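PDB 3KS6: glycerophosphoryl diester phosphodiesterase from Agrobacterium tumefaciens str. C58, which belongs to the glycerophosphoryl diester phosphodiesterase family, whose members adopt the TIM-barrel fold, and carries a bound magnesium ion. Local coordinates for residues Arg4-Arg9 and Val228-Arg233; Asp17-Gly22 and Ala75-Gly80; Leu31-Phe36 and Asn101-Ile106. All coordinates share one frame; numbering follows the deposited sequence.

Contacts 1 and 3 are neighbouring strand pairs of one parallel barrel and meet at the same magnesium site. Contact 1 pairs strands 4-8 and 228-231, contact 3 pairs strands 33-40 and 101-106, and their centres are about 8 Å apart, since strands 4-8 and 33-40 are neighbours, with S7 O 2.8 Å from E35 N. Magnesium sits on E35 and E105 of contact 3, the nearest side-chain atom of H8 of contact 1 about 4 Å from the ion. Contact 2 lies farther out, its centre about 17 Å from the other two, and is a loop packing. It still touches contact 1, where R9 NH1 meets D17 OD2 in a 2.8 Å salt bridge.

Contact 1: Arg4-Arg9 and Val228-Arg233; sequences RIASHR and VFTTDR. With ACT (acetate ion), chain H.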
loop_
_atom_site.group_PDB
_atom_site.type_symbol
_atom_site.label_atom_id
_atom_site.label_comp_id
_atom_site.label_asym_id
_atom_site.label_seq_id
_atom_site.Cartn_x
_atom_site.Cartn_y
_atom_site.Cartn_z
ATOM N N ARG A 4 -0.067 8.943 -10.490
ATOM C CA ARG A 4 -0.531 7.570 -10.523
ATOM C C ARG A 4 -1.539 7.333 -9.398
ATOM O O ARG A 4 -1.511 8.023 -8.358
ATOM C CB ARG A 4 0.640 6.596 -10.427
ATOM C CG ARG A 4 1.602 6.665 -11.610
ATOM C CD ARG A 4 2.994 6.125 -11.296
ATOM N NE ARG A 4 2.987 4.690 -10.986
ATOM C CZ ARG A 4 2.893 3.719 -11.894
ATOM N NH1 ARG A 4 2.793 3.991 -13.191
ATOM N NH2 ARG A 4 2.898 2.449 -11.506
ATOM N N ILE A 5 -2.455 6.402 -9.654
ATOM C CA ILE A 5 -3.515 6.034 -8.732
ATOM C C ILE A 5 -3.297 4.600 -8.263
ATOM O O ILE A 5 -3.143 3.681 -9.099
ATOM C CB ILE A 5 -4.902 6.117 -9.376
ATOM C CG1 ILE A 5 -5.263 7.569 -9.677
ATOM C CG2 ILE A 5 -5.988 5.503 -8.435
ATOM C CD1 ILE A 5 -6.540 7.730 -10.487
ATOM N N ALA A 6 -3.309 4.406 -6.935
ATOM C CA ALA A 6 -3.222 3.077 -6.339
ATOM C C ALA A 6 -4.489 2.781 -5.543
ATOM O O ALA A 6 -4.886 3.569 -4.719
ATOM C CB ALA A 6 -1.968 2.925 -5.433
ATOM N N SER A 7 -5.104 1.629 -5.779
ATOM C CA SER A 7 -6.339 1.255 -5.110
ATOM C C SER A 7 -6.033 0.682 -3.725
ATOM O O SER A 7 -5.442 -0.384 -3.623
ATOM C CB SER A 7 -7.052 0.206 -5.946
ATOM O OG SER A 7 -8.226 -0.294 -5.349
ATOM N N HIS A 8 -6.457 1.397 -2.673
ATOM C CA HIS A 8 -6.092 1.082 -1.283
ATOM C C HIS A 8 -6.842 -0.139 -0.815
ATOM O O HIS A 8 -8.056 -0.121 -0.698
ATOM C CB HIS A 8 -6.369 2.294 -0.386
ATOM C CG HIS A 8 -5.839 2.171 1.018
ATOM N ND1 HIS A 8 -6.644 2.284 2.141
ATOM C CD2 HIS A 8 -4.577 1.980 1.477
ATOM C CE1 HIS A 8 -5.898 2.129 3.222
ATOM N NE2 HIS A 8 -4.637 1.980 2.855
ATOM N N ARG A 9 -6.104 -1.211 -0.575
ATOM C CA ARG A 9 -6.674 -2.468 -0.120
ATOM C C ARG A 9 -7.711 -3.035 -1.113
ATOM O O ARG A 9 -8.626 -3.756 -0.734
ATOM C CB ARG A 9 -7.281 -2.334 1.288
ATOM C CG ARG A 9 -6.371 -1.632 2.282
ATOM C CD ARG A 9 -6.922 -1.651 3.694
ATOM N NE ARG A 9 -6.208 -0.674 4.522
ATOM C CZ ARG A 9 -6.633 -0.189 5.680
ATOM N NH1 ARG A 9 -7.782 -0.578 6.217
ATOM N NH2 ARG A 9 -5.888 0.716 6.300
ATOM N N VAL A 228 2.092 9.691 -6.819
ATOM C CA VAL A 228 1.119 8.633 -6.679
ATOM C C VAL A 228 0.356 8.923 -5.403
ATOM O O VAL A 228 0.902 9.613 -4.504
ATOM C CB VAL A 228 1.805 7.263 -6.547
ATOM C CG1 VAL A 228 2.775 7.239 -5.337
ATOM C CG2 VAL A 228 0.762 6.094 -6.465
ATOM N N PHE A 229 -0.885 8.432 -5.349
ATOM C CA PHE A 229 -1.655 8.403 -4.094
ATOM C C PHE A 229 -2.442 7.137 -3.991
ATOM O O PHE A 229 -2.866 6.581 -5.013
ATOM C CB PHE A 229 -2.564 9.627 -3.917
ATOM C CG PHE A 229 -3.643 9.773 -4.971
ATOM C CD1 PHE A 229 -4.880 9.230 -4.756
ATOM C CD2 PHE A 229 -3.428 10.524 -6.126
ATOM C CE1 PHE A 229 -5.915 9.323 -5.742
ATOM C CE2 PHE A 229 -4.449 10.680 -7.094
ATOM C CZ PHE A 229 -5.687 10.084 -6.893
ATOM N N THR A 230 -2.594 6.627 -2.765
ATOM C CA THR A 230 -3.519 5.531 -2.501
ATOM C C THR A 230 -4.894 6.102 -2.128
ATOM O O THR A 230 -5.016 7.177 -1.540
ATOM C CB THR A 230 -3.064 4.611 -1.409
ATOM O OG1 THR A 230 -2.914 5.355 -0.187
ATOM C CG2 THR A 230 -1.730 3.875 -1.838
ATOM N N THR A 231 -5.938 5.379 -2.534
ATOM C CA THR A 231 -7.332 5.800 -2.304
ATOM C C THR A 231 -8.266 4.638 -2.077
ATOM O O THR A 231 -8.194 3.601 -2.739
ATOM C CB THR A 231 -7.898 6.660 -3.494
ATOM O OG1 THR A 231 -9.262 7.101 -3.243
ATOM C CG2 THR A 231 -7.823 5.884 -4.825
ATOM N N ASP A 232 -9.177 4.829 -1.137
ATOM C CA ASP A 232 -10.263 3.886 -0.886
ATOM C C ASP A 232 -11.412 4.032 -1.879
ATOM O O ASP A 232 -12.362 3.243 -1.809
ATOM C CB ASP A 232 -10.843 4.066 0.531
ATOM C CG ASP A 232 -10.001 3.427 1.596
ATOM O OD1 ASP A 232 -9.130 2.589 1.267
ATOM O OD2 ASP A 232 -10.255 3.755 2.782
ATOM N N ARG A 233 -11.328 5.027 -2.780
ATOM C CA ARG A 233 -12.362 5.263 -3.799
ATOM C C ARG A 233 -11.736 5.361 -5.207
ATOM O O ARG A 233 -11.761 6.427 -5.847
ATOM C CB ARG A 233 -13.160 6.530 -3.465
ATOM C CG ARG A 233 -14.045 6.378 -2.214
ATOM C CD ARG A 233 -15.108 7.488 -2.157
ATOM N NE ARG A 233 -16.085 7.348 -1.051
ATOM C CZ ARG A 233 -15.971 7.857 0.183
ATOM N NH1 ARG A 233 -14.882 8.526 0.572
ATOM N NH2 ARG A 233 -16.953 7.681 1.071
HETATM C C ACT H . -3.277 3.199 5.911
HETATM O O ACT H . -4.077 4.154 5.719
HETATM O OXT ACT H . -3.618 2.044 5.536
HETATM C CH3 ACT H . -1.951 3.417 6.572
#
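Backbone hydrogen bonds pair strands 4-8 and 228-231 in parallel: F229 N donates to R4 O, A6 N to F229 O, T231 N to A6 O and H8 N to T231 O, the last at 2.8 Å. Two of these carbonyls also receive CA-H groups, V228 CA standing 3.2 Å from R4 O and T230 CA similarly close to A6 O.

Apolar contacts fall on both faces of this pair. On one, I5 and F229 lie side by side and point the same way, with I5 CG1 3.8 Å from F229 CZ. The F229 side chain starts between its own backbone N and carbonyl carbon, and its ring leans toward strand 4-8. On the other face, A6 CB meets T230 CG2 at 3.7 Å, with V228 CG2 a little farther off.

The two strands are the first and last of a TIM barrel, and their pairing closes it. A6 and T230 look inward, toward E33 and E35, whereas I5, F229 and T231 pack outward against helices 215-224 and 234-249.

Polar side chains gather at the C-terminal ends. H8 ND1 donates to D232 OD1 at 2.7 Å, with OD1 only 2° out of the imidazole plane. The carboxylate is turned 34° from the ring and is met on its syn side but well out of its own plane; OD1 is also bonded to T12 OG1. R9 CG covers one face of the imidazole over its centre. Acetate OXT takes two donors, H8 NE2 at 2.9 Å and R9 NH2 at 2.7 Å, each in the plane of its own flat group, the bond from H8 being the more bent. With OG1 anti to the backbone N (chi1 -178°), T231 accepts from R233 N in an ST turn, while A212 O is a second partner of the hydroxyl.

Contact 2: Asp17-Gly22 and Ala75-Gly80; sequences DSTPHG and ATIRYG
T19 and I77 form the tightly packed part of this contact, which joins the start of helix 20-27 to the loop between helix 69-74 and strand 86-87. T19 CG2 lies across the isoleucine, 3.7 Å from I77 CG2, with I77 CD1 almost as near. Both branches of I77 also rest on backbone carbonyls: CG2 is 3.7 Å from D17 O, and CD1 touches S18 O. P20 CD meets I77 CD1 more loosely, and G80 CA stands 4.1 Å from T19 CG2.

The threonine torsion (chi1 57°) divides its two branches between different tasks. The methyl is placed toward I77, while OG1 turns back to accept from G22 N at 3.0 Å, capping the helix as its N-cap residue; OG1 is also hydrogen-bonded to F15 O. In the other segment, I77 to G80 make a type II beta turn closed by G80 N donating to I77 O.

The wetter part of the contact is bridged by water. One molecule accepts from D17 N at 2.8 Å and donates to R78 O at the same distance. Another accepts from H21 N at 3.1 Å, but its reach to G80 O is weak. The R78 and Y79 side chains are exposed, beside the buried I77.

D17 turns its carboxylate elsewhere: S18 OG donates to OD1 at 2.8 Å and OD2 faces R9. With no direct hydrogen bond between the segments, cohesion here rests on methyl packing at I77 and T19; polar linkage between the segments runs through water, while the cap and the turn each hold their own segment in shape.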
loop_
_atom_site.group_PDB
_atom_site.type_symbol
_atom_site.label_atom_id
_atom_site.label_comp_id
_atom_site.label_asym_id
_atom_site.label_seq_id
_atom_site.Cartn_x
_atom_site.Cartn_y
_atom_site.Cartn_z
ATOM N N ASP A 17 -12.768 -4.199 2.818
ATOM C CA ASP A 17 -11.344 -4.156 3.071
ATOM C C ASP A 17 -10.636 -5.437 2.622
ATOM O O ASP A 17 -10.847 -6.512 3.185
ATOM C CB ASP A 17 -11.151 -3.911 4.562
ATOM C CG ASP A 17 -9.699 -3.616 4.952
ATOM O OD1 ASP A 17 -8.760 -4.259 4.437
ATOM O OD2 ASP A 17 -9.529 -2.738 5.823
ATOM N N SER A 18 -9.793 -5.324 1.600
ATOM C CA SER A 18 -8.951 -6.445 1.148
ATOM C C SER A 18 -9.757 -7.668 0.732
ATOM O O SER A 18 -9.407 -8.830 1.052
ATOM C CB SER A 18 -7.904 -6.824 2.230
ATOM O OG SER A 18 -7.183 -5.691 2.645
ATOM N N THR A 19 -10.822 -7.430 -0.029
ATOM C CA THR A 19 -11.721 -8.514 -0.408
ATOM C C THR A 19 -11.413 -9.010 -1.804
ATOM O O THR A 19 -10.942 -8.223 -2.651
ATOM C CB THR A 19 -13.211 -8.054 -0.439
ATOM O OG1 THR A 19 -13.345 -6.943 -1.332
ATOM C CG2 THR A 19 -13.750 -7.693 1.001
ATOM N N PRO A 20 -11.737 -10.288 -2.082
ATOM C CA PRO A 20 -11.639 -10.772 -3.453
ATOM C C PRO A 20 -12.383 -9.884 -4.476
ATOM O O PRO A 20 -11.868 -9.617 -5.568
ATOM C CB PRO A 20 -12.277 -12.168 -3.366
ATOM C CG PRO A 20 -12.004 -12.606 -1.965
ATOM C CD PRO A 20 -12.129 -11.361 -1.141
ATOM N N HIS A 21 -13.584 -9.419 -4.138
ATOM C CA HIS A 21 -14.325 -8.513 -5.046
ATOM C C HIS A 21 -13.529 -7.228 -5.343
ATOM O O HIS A 21 -13.392 -6.828 -6.508
ATOM C CB HIS A 21 -15.700 -8.196 -4.451
ATOM C CG HIS A 21 -16.568 -7.362 -5.335
ATOM N ND1 HIS A 21 -17.690 -6.711 -4.868
ATOM C CD2 HIS A 21 -16.469 -7.048 -6.648
ATOM C CE1 HIS A 21 -18.260 -6.057 -5.867
ATOM N NE2 HIS A 21 -17.534 -6.239 -6.953
ATOM N N GLY A 22 -12.966 -6.600 -4.305
ATOM C CA GLY A 22 -12.199 -5.373 -4.550
ATOM C C GLY A 22 -10.950 -5.619 -5.363
ATOM O O GLY A 22 -10.665 -4.912 -6.326
ATOM N N ALA A 75 -12.590 -17.217 8.586
ATOM C CA ALA A 75 -13.107 -15.876 8.821
ATOM C C ALA A 75 -13.851 -15.352 7.609
ATOM O O ALA A 75 -13.509 -15.672 6.479
ATOM C CB ALA A 75 -11.967 -14.935 9.142
ATOM N N THR A 76 -14.869 -14.534 7.880
ATOM C CA THR A 76 -15.690 -13.887 6.872
ATOM C C THR A 76 -15.391 -12.392 6.956
ATOM O O THR A 76 -15.414 -11.817 8.050
ATOM C CB THR A 76 -17.187 -14.128 7.159
ATOM O OG1 THR A 76 -17.451 -15.539 7.209
ATOM C CG2 THR A 76 -18.058 -13.494 6.092
ATOM N N ILE A 77 -15.141 -11.756 5.815
ATOM C CA ILE A 77 -14.810 -10.351 5.795
ATOM C C ILE A 77 -16.074 -9.508 5.861
ATOM O O ILE A 77 -17.004 -9.708 5.068
ATOM C CB ILE A 77 -14.034 -9.964 4.517
ATOM C CG1 ILE A 77 -12.744 -10.815 4.346
ATOM C CG2 ILE A 77 -13.656 -8.455 4.585
ATOM C CD1 ILE A 77 -12.055 -10.600 2.974
ATOM N N ARG A 78 -16.080 -8.532 6.765
ATOM C CA ARG A 78 -17.204 -7.603 6.872
ATOM C C ARG A 78 -17.430 -6.912 5.554
ATOM O O ARG A 78 -16.473 -6.459 4.918
ATOM C CB ARG A 78 -16.932 -6.538 7.925
ATOM C CG ARG A 78 -16.920 -7.112 9.282
ATOM C CD ARG A 78 -16.849 -6.081 10.351
ATOM N NE ARG A 78 -16.407 -6.719 11.583
ATOM C CZ ARG A 78 -16.298 -6.100 12.748
ATOM N NH1 ARG A 78 -16.621 -4.822 12.861
ATOM N NH2 ARG A 78 -15.872 -6.772 13.803
ATOM N N TYR A 79 -18.696 -6.845 5.137
ATOM C CA TYR A 79 -19.099 -6.189 3.884
ATOM C C TYR A 79 -18.595 -6.916 2.650
ATOM O O TYR A 79 -18.679 -6.359 1.567
ATOM C CB TYR A 79 -18.708 -4.686 3.825
ATOM C CG TYR A 79 -18.895 -3.944 5.092
ATOM C CD1 TYR A 79 -20.160 -3.748 5.619
ATOM C CD2 TYR A 79 -17.808 -3.441 5.794
ATOM C CE1 TYR A 79 -20.335 -3.078 6.828
ATOM C CE2 TYR A 79 -17.969 -2.784 6.992
ATOM C CZ TYR A 79 -19.229 -2.596 7.504
ATOM O OH TYR A 79 -19.373 -1.948 8.702
ATOM N N GLY A 80 -18.149 -8.172 2.817
ATOM C CA GLY A 80 -17.524 -8.959 1.766
ATOM C C GLY A 80 -18.370 -10.114 1.236
ATOM O O GLY A 80 -17.847 -11.004 0.549
HETATM O O HOH W 1 -14.353 -4.619 5.069
HETATM O O HOH W 2 -15.523 -10.121 -1.887
#

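Contact 3: Leu31-Phe36 and Asn101-Ile106; sequences LEEVEF and NFRCEI. With MG (magnesium ion), chain F.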
loop_
_atom_site.group_PDB
_atom_site.type_symbol
_atom_site.label_atom_id
_atom_site.label_comp_id
_atom_site.label_asym_id
_atom_site.label_seq_id
_atom_site.Cartn_x
_atom_site.Cartn_y
_atom_site.Cartn_z
ATOM N N LEU A 31 -6.296 2.176 -13.745
ATOM C CA LEU A 31 -5.417 2.771 -12.744
ATOM C C LEU A 31 -4.144 1.949 -12.784
ATOM O O LEU A 31 -4.066 0.953 -13.498
ATOM C CB LEU A 31 -6.068 2.871 -11.343
ATOM C CG LEU A 31 -6.791 1.644 -10.772
ATOM C CD1 LEU A 31 -5.878 0.415 -10.662
ATOM C CD2 LEU A 31 -7.472 1.990 -9.427
ATOM N N GLU A 32 -3.153 2.331 -11.994
ATOM C CA GLU A 32 -1.811 1.813 -12.165
ATOM C C GLU A 32 -1.356 0.814 -11.149
ATOM O O GLU A 32 -0.538 -0.018 -11.476
ATOM C CB GLU A 32 -0.823 2.970 -12.176
ATOM C CG GLU A 32 -0.958 3.855 -13.425
ATOM C CD GLU A 32 -2.172 4.726 -13.382
ATOM O OE1 GLU A 32 -2.368 5.301 -12.297
ATOM O OE2 GLU A 32 -2.918 4.857 -14.399
ATOM N N GLU A 33 -1.856 0.916 -9.911
ATOM C CA GLU A 33 -1.453 -0.005 -8.847
ATOM C C GLU A 33 -2.598 -0.419 -7.933
ATOM O O GLU A 33 -3.609 0.269 -7.801
ATOM C CB GLU A 33 -0.353 0.634 -7.978
ATOM C CG GLU A 33 0.945 0.904 -8.698
ATOM C CD GLU A 33 1.919 1.781 -7.901
ATOM O OE1 GLU A 33 1.624 2.114 -6.742
ATOM O OE2 GLU A 33 2.960 2.173 -8.456
ATOM N N VAL A 34 -2.412 -1.573 -7.321
ATOM C CA VAL A 34 -3.252 -2.030 -6.234
ATOM C C VAL A 34 -2.362 -2.057 -5.008
ATOM O O VAL A 34 -1.225 -2.545 -5.081
ATOM C CB VAL A 34 -3.891 -3.403 -6.495
ATOM C CG1 VAL A 34 -2.849 -4.505 -6.617
ATOM C CG2 VAL A 34 -4.943 -3.745 -5.401
ATOM N N GLU A 35 -2.844 -1.470 -3.901
ATOM C CA GLU A 35 -2.114 -1.488 -2.640
ATOM C C GLU A 35 -2.678 -2.566 -1.707
ATOM O O GLU A 35 -3.883 -2.739 -1.631
ATOM C CB GLU A 35 -2.128 -0.111 -1.953
ATOM C CG GLU A 35 -1.115 -0.030 -0.767
ATOM C CD GLU A 35 -1.671 -0.443 0.597
ATOM O OE1 GLU A 35 -2.872 -0.677 0.736
ATOM O OE2 GLU A 35 -0.868 -0.555 1.557
ATOM N N PHE A 36 -1.803 -3.246 -0.969
ATOM C CA PHE A 36 -2.209 -4.246 0.001
ATOM C C PHE A 36 -1.090 -4.485 1.005
ATOM O O PHE A 36 0.069 -4.146 0.753
ATOM C CB PHE A 36 -2.569 -5.561 -0.729
ATOM C CG PHE A 36 -1.426 -6.111 -1.535
ATOM C CD1 PHE A 36 -1.186 -5.620 -2.814
ATOM C CD2 PHE A 36 -0.551 -7.048 -0.993
ATOM C CE1 PHE A 36 -0.138 -6.068 -3.551
ATOM C CE2 PHE A 36 0.517 -7.514 -1.731
ATOM C CZ PHE A 36 0.718 -7.041 -3.032
ATOM N N ASN A 101 -0.198 -3.035 -11.383
ATOM C CA ASN A 101 0.930 -3.592 -10.673
ATOM C C ASN A 101 0.762 -3.476 -9.177
ATOM O O ASN A 101 -0.238 -2.953 -8.723
ATOM C CB ASN A 101 2.189 -2.944 -11.166
ATOM C CG ASN A 101 2.482 -3.317 -12.608
ATOM O OD1 ASN A 101 2.150 -4.413 -13.064
ATOM N ND2 ASN A 101 3.095 -2.414 -13.318
ATOM N N PHE A 102 1.732 -3.995 -8.423
ATOM C CA PHE A 102 1.571 -4.155 -6.984
ATOM C C PHE A 102 2.303 -3.069 -6.214
ATOM O O PHE A 102 3.441 -2.718 -6.572
ATOM C CB PHE A 102 2.201 -5.485 -6.532
ATOM C CG PHE A 102 1.345 -6.744 -6.724
ATOM C CD1 PHE A 102 0.043 -6.725 -7.171
ATOM C CD2 PHE A 102 1.866 -7.966 -6.303
ATOM C CE1 PHE A 102 -0.706 -7.893 -7.263
ATOM C CE2 PHE A 102 1.095 -9.137 -6.390
ATOM C CZ PHE A 102 -0.189 -9.075 -6.886
ATOM N N ARG A 103 1.663 -2.594 -5.141
ATOM C CA ARG A 103 2.271 -1.758 -4.117
ATOM C C ARG A 103 2.060 -2.569 -2.805
ATOM O O ARG A 103 0.958 -2.638 -2.245
ATOM C CB ARG A 103 1.637 -0.358 -4.077
ATOM C CG ARG A 103 2.089 0.536 -2.896
ATOM C CD ARG A 103 1.264 1.757 -2.885
ATOM N NE ARG A 103 1.372 2.583 -1.686
ATOM C CZ ARG A 103 1.751 3.856 -1.664
ATOM N NH1 ARG A 103 2.045 4.539 -2.779
ATOM N NH2 ARG A 103 1.735 4.486 -0.503
ATOM N N CYS A 104 3.117 -3.221 -2.379
ATOM C CA CYS A 104 3.077 -4.163 -1.273
ATOM C C CYS A 104 3.579 -3.530 0.022
ATOM O O CYS A 104 4.725 -3.120 0.073
ATOM C CB CYS A 104 3.973 -5.359 -1.659
ATOM S SG CYS A 104 4.138 -6.612 -0.382
ATOM N N GLU A 105 2.769 -3.505 1.073
ATOM C CA GLU A 105 3.216 -2.923 2.355
ATOM C C GLU A 105 3.611 -3.997 3.338
ATOM O O GLU A 105 2.863 -4.943 3.554
ATOM C CB GLU A 105 2.139 -2.019 2.984
ATOM C CG GLU A 105 2.697 -1.192 4.140
ATOM C CD GLU A 105 1.670 -0.308 4.813
ATOM O OE1 GLU A 105 0.621 0.019 4.186
ATOM O OE2 GLU A 105 1.898 0.010 6.011
ATOM N N ILE A 106 4.781 -3.824 3.921
ATOM C CA ILE A 106 5.336 -4.692 4.968
ATOM C C ILE A 106 4.974 -4.090 6.327
ATOM O O ILE A 106 5.464 -2.997 6.703
ATOM C CB ILE A 106 6.865 -4.764 4.847
ATOM C CG1 ILE A 106 7.271 -5.266 3.467
ATOM C CG2 ILE A 106 7.461 -5.707 5.936
ATOM C CD1 ILE A 106 6.680 -6.673 3.146
HETATM MG MG MG F . -1.283 -0.361 3.569
HETATM O O HOH W 3 3.418 3.257 -4.968
HETATM O O HOH W 4 1.429 1.142 0.919
HETATM O O HOH W 5 -3.317 -0.841 3.196
HETATM O O HOH W 6 -1.832 0.141 5.522
#
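E35 OE2 is gripped from two sources: magnesium binds it at 2.1 Å, and a water donates to it. Across the strands E105 OE1 takes the same ion at 2.0 Å, which brings the two carboxylate oxygens within 3.1 Å; the positive ion between them probably offsets their repulsion. The carboxylate planes are 50° apart. E105 reaches the metal as an extended chain, whereas E35 bends at chi2 (-90°). Two waters, D37 and one further ligand atom complete the six-coordinate shell.

R103 runs beside these acids without touching their oxygens directly. Its chain, extended from CG to NE, crosses E35, with CD 3.7 Å from E35 CG. Waters bridge the groups: one accepts from R103 NE and donates to E35 OE2, and another accepts from R103 NH1 and donates to E33 OE1 at 2.8 Å. The other oxygen of E33 forms a salt bridge with R4.

Aromatic packing occupies the opposite face of the sheet. The edge of F36 is directed at the face of F102 in a T-shaped pair, centroids 4.8 Å apart and planes at 75°. F36 in turn presents a face to C104, whose CA makes a CH-pi contact over it, while V34 CG1 packs 3.7 Å from F102 CD1. Helix 88-95 covers this side through L91, C92 and Y95.

Five backbone hydrogen bonds hold the parallel register, from N101 N to E32 O up to E105 N to F36 O, the last at 2.8 Å. Charged residues pointing into the barrel and apolar ones pointing out to its helices, with acids from adjacent strands sharing a metal, make this a TIM-barrel metal site.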